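Local structure of putative oxidoreductase (Magnetospirillum magnetotacticum, 3C1A) at residues 102-116 with 299-311. The protein is a putative oxidoreductase with an NAD-binding Rossmann fold, which probably uses a nicotinamide dinucleotide cofactor in a redox reaction. Sequence-based numbering, arbitrary orientation.
Sequences LTLDLAEAEAVAAAA and SPLELGLRVVRVL
Leu305 enters helix 106-116 as a knob into a hole, ringed by Leu106, Ala109, Glu110 and Ala113. The hole belongs to a helix of the Rossmann fold, and the knob to helix 301-311, part of the last helix of the chain, which runs nearly antiparallel to it (167°), the axes approaching to 9.4 Å. Alanines suit this face because their short side chains let the leucine branches come close to the helix: Leu305 CD1 presses on Ala109 CB at 3.4 Å, tighter than usual carbon contact, while CD2 turns to Ala113 CB. One turn earlier, Leu301 has its CG anti to the backbone N (chi1 179°), carried toward helix 106-116; CD2 meets Ala116 CB (3.4 Å) and CD1 touches both Val112 CG1 and Leu102 CD2. Gly304, bare of side chain, lets Leu102 CD2 lie on the helix backbone, 3.5 Å from Leu305 N. Val308 fits the bend before helix 106-116 with both branches, CG1 against the Leu106 backbone and CG2 3.5 Å from Thr103 O, a buried carbonyl without a polar partner. That bend is braced by Thr103 OG1, which donates to Asp105 O from above the carbonyl plane, and Asp105 caps the helix through Glu108 N. Packing slackens toward the solvent side, where exposed Arg309 faces Glu110 with carboxylate and guanidinium planes 58° apart; Glu110 OE2 lies near the guanidinium plane but 4.1 Å from Arg309 NH2, too far for a salt bridge.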
loop_
_atom_site.group_PDB
_atom_site.type_symbol
_atom_site.label_atom_id
_atom_site.label_comp_id
_atom_site.label_asym_id
_atom_site.label_seq_id
_atom_site.Cartn_x
_atom_site.Cartn_y
_atom_site.Cartn_z
ATOM N N LEU A 102 4.212 2.579 -6.250
ATOM C CA LEU A 102 5.088 1.855 -7.144
ATOM C C LEU A 102 6.221 2.775 -7.639
ATOM O O LEU A 102 7.409 2.443 -7.568
ATOM C CB LEU A 102 4.282 1.332 -8.337
ATOM C CG LEU A 102 5.023 0.695 -9.528
ATOM C CD1 LEU A 102 6.035 -0.416 -8.975
ATOM C CD2 LEU A 102 4.104 0.027 -10.464
ATOM N N THR A 103 5.815 3.905 -8.203
ATOM C CA THR A 103 6.718 4.947 -8.613
ATOM C C THR A 103 5.981 6.266 -8.404
ATOM O O THR A 103 4.850 6.282 -7.916
ATOM C CB THR A 103 7.152 4.848 -10.085
ATOM O OG1 THR A 103 6.027 5.080 -10.957
ATOM C CG2 THR A 103 7.774 3.476 -10.390
ATOM N N LEU A 104 6.638 7.366 -8.742
ATOM C CA LEU A 104 5.986 8.666 -8.764
ATOM C C LEU A 104 5.880 9.112 -10.220
ATOM O O LEU A 104 5.716 10.287 -10.471
ATOM C CB LEU A 104 6.767 9.708 -7.952
ATOM C CG LEU A 104 7.111 9.362 -6.501
ATOM C CD1 LEU A 104 7.960 10.490 -5.912
ATOM C CD2 LEU A 104 5.894 9.119 -5.615
ATOM N N ASP A 105 5.967 8.168 -11.161
ATOM C CA ASP A 105 6.083 8.495 -12.573
ATOM C C ASP A 105 5.486 7.371 -13.404
ATOM O O ASP A 105 5.916 6.215 -13.269
ATOM C CB ASP A 105 7.553 8.636 -12.927
ATOM C CG ASP A 105 7.749 9.008 -14.359
ATOM O OD1 ASP A 105 7.451 10.170 -14.684
ATOM O OD2 ASP A 105 8.132 8.147 -15.178
ATOM N N LEU A 106 4.553 7.692 -14.297
ATOM C CA LEU A 106 3.878 6.644 -15.093
ATOM C C LEU A 106 4.828 5.859 -15.989
ATOM O O LEU A 106 4.832 4.627 -15.961
ATOM C CB LEU A 106 2.747 7.209 -15.941
ATOM C CG LEU A 106 1.836 6.199 -16.655
ATOM C CD1 LEU A 106 1.203 5.214 -15.707
ATOM C CD2 LEU A 106 0.757 6.959 -17.373
ATOM N N ALA A 107 5.649 6.572 -16.756
ATOM C CA ALA A 107 6.593 5.937 -17.673
ATOM C C ALA A 107 7.515 4.932 -16.982
ATOM O O ALA A 107 7.831 3.902 -17.568
ATOM C CB ALA A 107 7.403 6.991 -18.437
ATOM N N GLU A 108 7.930 5.228 -15.751
ATOM C CA GLU A 108 8.783 4.308 -14.952
ATOM C C GLU A 108 7.985 3.065 -14.559
ATOM O O GLU A 108 8.501 1.911 -14.570
ATOM C CB GLU A 108 9.287 4.978 -13.663
ATOM C CG GLU A 108 10.551 5.749 -13.806
ATOM C CD GLU A 108 10.953 6.582 -12.594
ATOM O OE1 GLU A 108 10.455 6.403 -11.439
ATOM O OE2 GLU A 108 11.847 7.429 -12.815
ATOM N N ALA A 109 6.737 3.320 -14.169
ATOM C CA ALA A 109 5.779 2.269 -13.835
ATOM C C ALA A 109 5.650 1.355 -15.032
ATOM O O ALA A 109 5.749 0.154 -14.911
ATOM C CB ALA A 109 4.462 2.879 -13.539
ATOM N N GLU A 110 5.435 1.937 -16.207
ATOM C CA GLU A 110 5.279 1.142 -17.432
ATOM C C GLU A 110 6.552 0.373 -17.787
ATOM O O GLU A 110 6.467 -0.730 -18.326
ATOM C CB GLU A 110 4.834 2.054 -18.575
ATOM C CG GLU A 110 3.431 2.554 -18.320
ATOM C CD GLU A 110 2.981 3.631 -19.259
ATOM O OE1 GLU A 110 3.798 4.516 -19.610
ATOM O OE2 GLU A 110 1.780 3.611 -19.612
ATOM N N ALA A 111 7.725 0.923 -17.467
ATOM C CA ALA A 111 9.015 0.260 -17.764
ATOM C C ALA A 111 9.203 -0.987 -16.914
ATOM O O ALA A 111 9.659 -2.049 -17.380
ATOM C CB ALA A 111 10.172 1.188 -17.545
ATOM N N VAL A 112 8.837 -0.846 -15.651
ATOM C CA VAL A 112 8.721 -1.962 -14.741
ATOM C C VAL A 112 7.719 -3.066 -15.177
ATOM O O VAL A 112 8.093 -4.243 -15.273
ATOM C CB VAL A 112 8.387 -1.432 -13.335
ATOM C CG1 VAL A 112 8.201 -2.591 -12.368
ATOM C CG2 VAL A 112 9.493 -0.453 -12.849
ATOM N N ALA A 113 6.457 -2.717 -15.408
ATOM C CA ALA A 113 5.473 -3.627 -16.031
ATOM C C ALA A 113 6.037 -4.442 -17.212
ATOM O O ALA A 113 5.859 -5.660 -17.281
ATOM C CB ALA A 113 4.234 -2.835 -16.501
ATOM N N ALA A 114 6.694 -3.752 -18.138
ATOM C CA ALA A 114 7.269 -4.365 -19.334
ATOM C C ALA A 114 8.377 -5.372 -19.015
ATOM O O ALA A 114 8.430 -6.435 -19.636
ATOM C CB ALA A 114 7.783 -3.280 -20.275
ATOM N N ALA A 115 9.254 -5.052 -18.058
ATOM C CA ALA A 115 10.338 -5.940 -17.665
ATOM C C ALA A 115 9.833 -7.216 -16.942
ATOM O O ALA A 115 10.306 -8.319 -17.216
ATOM C CB ALA A 115 11.362 -5.183 -16.800
ATOM N N ALA A 116 8.864 -7.047 -16.054
ATOM C CA ALA A 116 8.156 -8.144 -15.403
ATOM C C ALA A 116 7.512 -9.083 -16.447
ATOM O O ALA A 116 7.652 -10.283 -16.364
ATOM C CB ALA A 116 7.071 -7.564 -14.458
ATOM N N SER A 299 -2.094 -7.890 -4.482
ATOM C CA SER A 299 -1.614 -6.566 -4.830
ATOM C C SER A 299 -0.535 -6.640 -5.909
ATOM O O SER A 299 0.640 -6.346 -5.643
ATOM C CB SER A 299 -1.083 -5.901 -3.561
ATOM O OG SER A 299 -0.819 -4.527 -3.764
ATOM N N PRO A 300 -0.927 -7.008 -7.143
ATOM C CA PRO A 300 0.025 -7.156 -8.213
ATOM C C PRO A 300 0.602 -5.865 -8.748
ATOM O O PRO A 300 0.063 -4.771 -8.558
ATOM C CB PRO A 300 -0.805 -7.816 -9.328
ATOM C CG PRO A 300 -2.162 -7.352 -9.091
ATOM C CD PRO A 300 -2.292 -7.352 -7.595
ATOM N N LEU A 301 1.691 -6.027 -9.465
ATOM C CA LEU A 301 2.319 -4.944 -10.168
ATOM C C LEU A 301 1.338 -4.124 -11.034
ATOM O O LEU A 301 1.446 -2.880 -11.103
ATOM C CB LEU A 301 3.408 -5.531 -11.067
ATOM C CG LEU A 301 4.189 -4.540 -11.916
ATOM C CD1 LEU A 301 4.737 -3.394 -11.091
ATOM C CD2 LEU A 301 5.281 -5.333 -12.585
ATOM N N GLU A 302 0.429 -4.809 -11.721
ATOM C CA GLU A 302 -0.539 -4.115 -12.605
ATOM C C GLU A 302 -1.422 -3.160 -11.824
ATOM O O GLU A 302 -1.769 -2.082 -12.280
ATOM C CB GLU A 302 -1.436 -5.110 -13.344
ATOM C CG GLU A 302 -2.333 -4.431 -14.390
ATOM C CD GLU A 302 -1.539 -3.497 -15.304
ATOM O OE1 GLU A 302 -0.440 -3.910 -15.775
ATOM O OE2 GLU A 302 -1.998 -2.344 -15.517
ATOM N N LEU A 303 -1.797 -3.553 -10.632
ATOM C CA LEU A 303 -2.541 -2.657 -9.774
ATOM C C LEU A 303 -1.707 -1.458 -9.353
ATOM O O LEU A 303 -2.227 -0.359 -9.339
ATOM C CB LEU A 303 -3.072 -3.386 -8.544
ATOM C CG LEU A 303 -3.998 -2.606 -7.600
ATOM C CD1 LEU A 303 -5.240 -2.112 -8.292
ATOM C CD2 LEU A 303 -4.393 -3.466 -6.375
ATOM N N GLY A 304 -0.426 -1.663 -9.032
ATOM C CA GLY A 304 0.480 -0.552 -8.696
ATOM C C GLY A 304 0.580 0.427 -9.850
ATOM O O GLY A 304 0.575 1.658 -9.654
ATOM N N LEU A 305 0.647 -0.113 -11.057
ATOM C CA LEU A 305 0.693 0.749 -12.241
ATOM C C LEU A 305 -0.601 1.589 -12.383
ATOM O O LEU A 305 -0.556 2.809 -12.668
ATOM C CB LEU A 305 0.992 -0.082 -13.487
ATOM C CG LEU A 305 0.784 0.561 -14.869
ATOM C CD1 LEU A 305 1.570 1.853 -15.063
ATOM C CD2 LEU A 305 1.198 -0.439 -15.894
ATOM N N ARG A 306 -1.737 0.946 -12.192
ATOM C CA ARG A 306 -3.032 1.616 -12.349
ATOM C C ARG A 306 -3.204 2.705 -11.277
ATOM O O ARG A 306 -3.782 3.747 -11.559
ATOM C CB ARG A 306 -4.171 0.607 -12.274
ATOM C CG ARG A 306 -4.179 -0.394 -13.415
ATOM C CD ARG A 306 -5.053 -1.606 -13.082
ATOM N NE ARG A 306 -6.382 -1.192 -12.675
ATOM C CZ ARG A 306 -7.191 -1.863 -11.863
ATOM N NH1 ARG A 306 -6.853 -3.060 -11.418
ATOM N NH2 ARG A 306 -8.378 -1.362 -11.550
ATOM N N VAL A 307 -2.721 2.434 -10.055
ATOM C CA VAL A 307 -2.710 3.434 -8.944
ATOM C C VAL A 307 -1.867 4.645 -9.338
ATOM O O VAL A 307 -2.273 5.781 -9.067
ATOM C CB VAL A 307 -2.109 2.878 -7.671
ATOM C CG1 VAL A 307 -1.859 3.981 -6.652
ATOM C CG2 VAL A 307 -3.010 1.684 -7.085
ATOM N N VAL A 308 -0.678 4.390 -9.903
ATOM C CA VAL A 308 0.201 5.473 -10.389
ATOM C C VAL A 308 -0.476 6.313 -11.467
ATOM O O VAL A 308 -0.314 7.563 -11.528
ATOM C CB VAL A 308 1.576 4.952 -10.899
ATOM C CG1 VAL A 308 2.357 6.045 -11.693
ATOM C CG2 VAL A 308 2.466 4.492 -9.758
ATOM N N ARG A 309 -1.257 5.657 -12.309
ATOM C CA ARG A 309 -1.971 6.383 -13.378
ATOM C C ARG A 309 -2.988 7.356 -12.796
ATOM O O ARG A 309 -3.057 8.507 -13.180
ATOM C CB ARG A 309 -2.650 5.418 -14.356
ATOM C CG ARG A 309 -3.365 6.175 -15.479
ATOM C CD ARG A 309 -3.953 5.280 -16.541
ATOM N NE ARG A 309 -2.930 4.511 -17.228
ATOM C CZ ARG A 309 -2.741 3.206 -17.073
ATOM N NH1 ARG A 309 -3.503 2.500 -16.248
ATOM N NH2 ARG A 309 -1.782 2.598 -17.751
ATOM N N VAL A 310 -3.745 6.906 -11.816
ATOM C CA VAL A 310 -4.768 7.727 -11.207
ATOM C C VAL A 310 -4.111 8.875 -10.421
ATOM O O VAL A 310 -4.602 9.996 -10.421
ATOM C CB VAL A 310 -5.637 6.897 -10.213
ATOM C CG1 VAL A 310 -6.559 7.806 -9.410
ATOM C CG2 VAL A 310 -6.423 5.810 -10.915
ATOM N N LEU A 311 -3.023 8.586 -9.703
ATOM C CA LEU A 311 -2.408 9.620 -8.886
ATOM C C LEU A 311 -1.892 10.750 -9.762
ATOM O O LEU A 311 -2.068 11.930 -9.423
ATOM C CB LEU A 311 -1.302 9.043 -8.036
ATOM C CG LEU A 311 -1.824 8.146 -6.921
ATOM C CD1 LEU A 311 -0.661 7.532 -6.243
ATOM C CD2 LEU A 311 -2.683 9.002 -5.981
HETATM O O HOH W 1 1.326 2.040 -6.292
#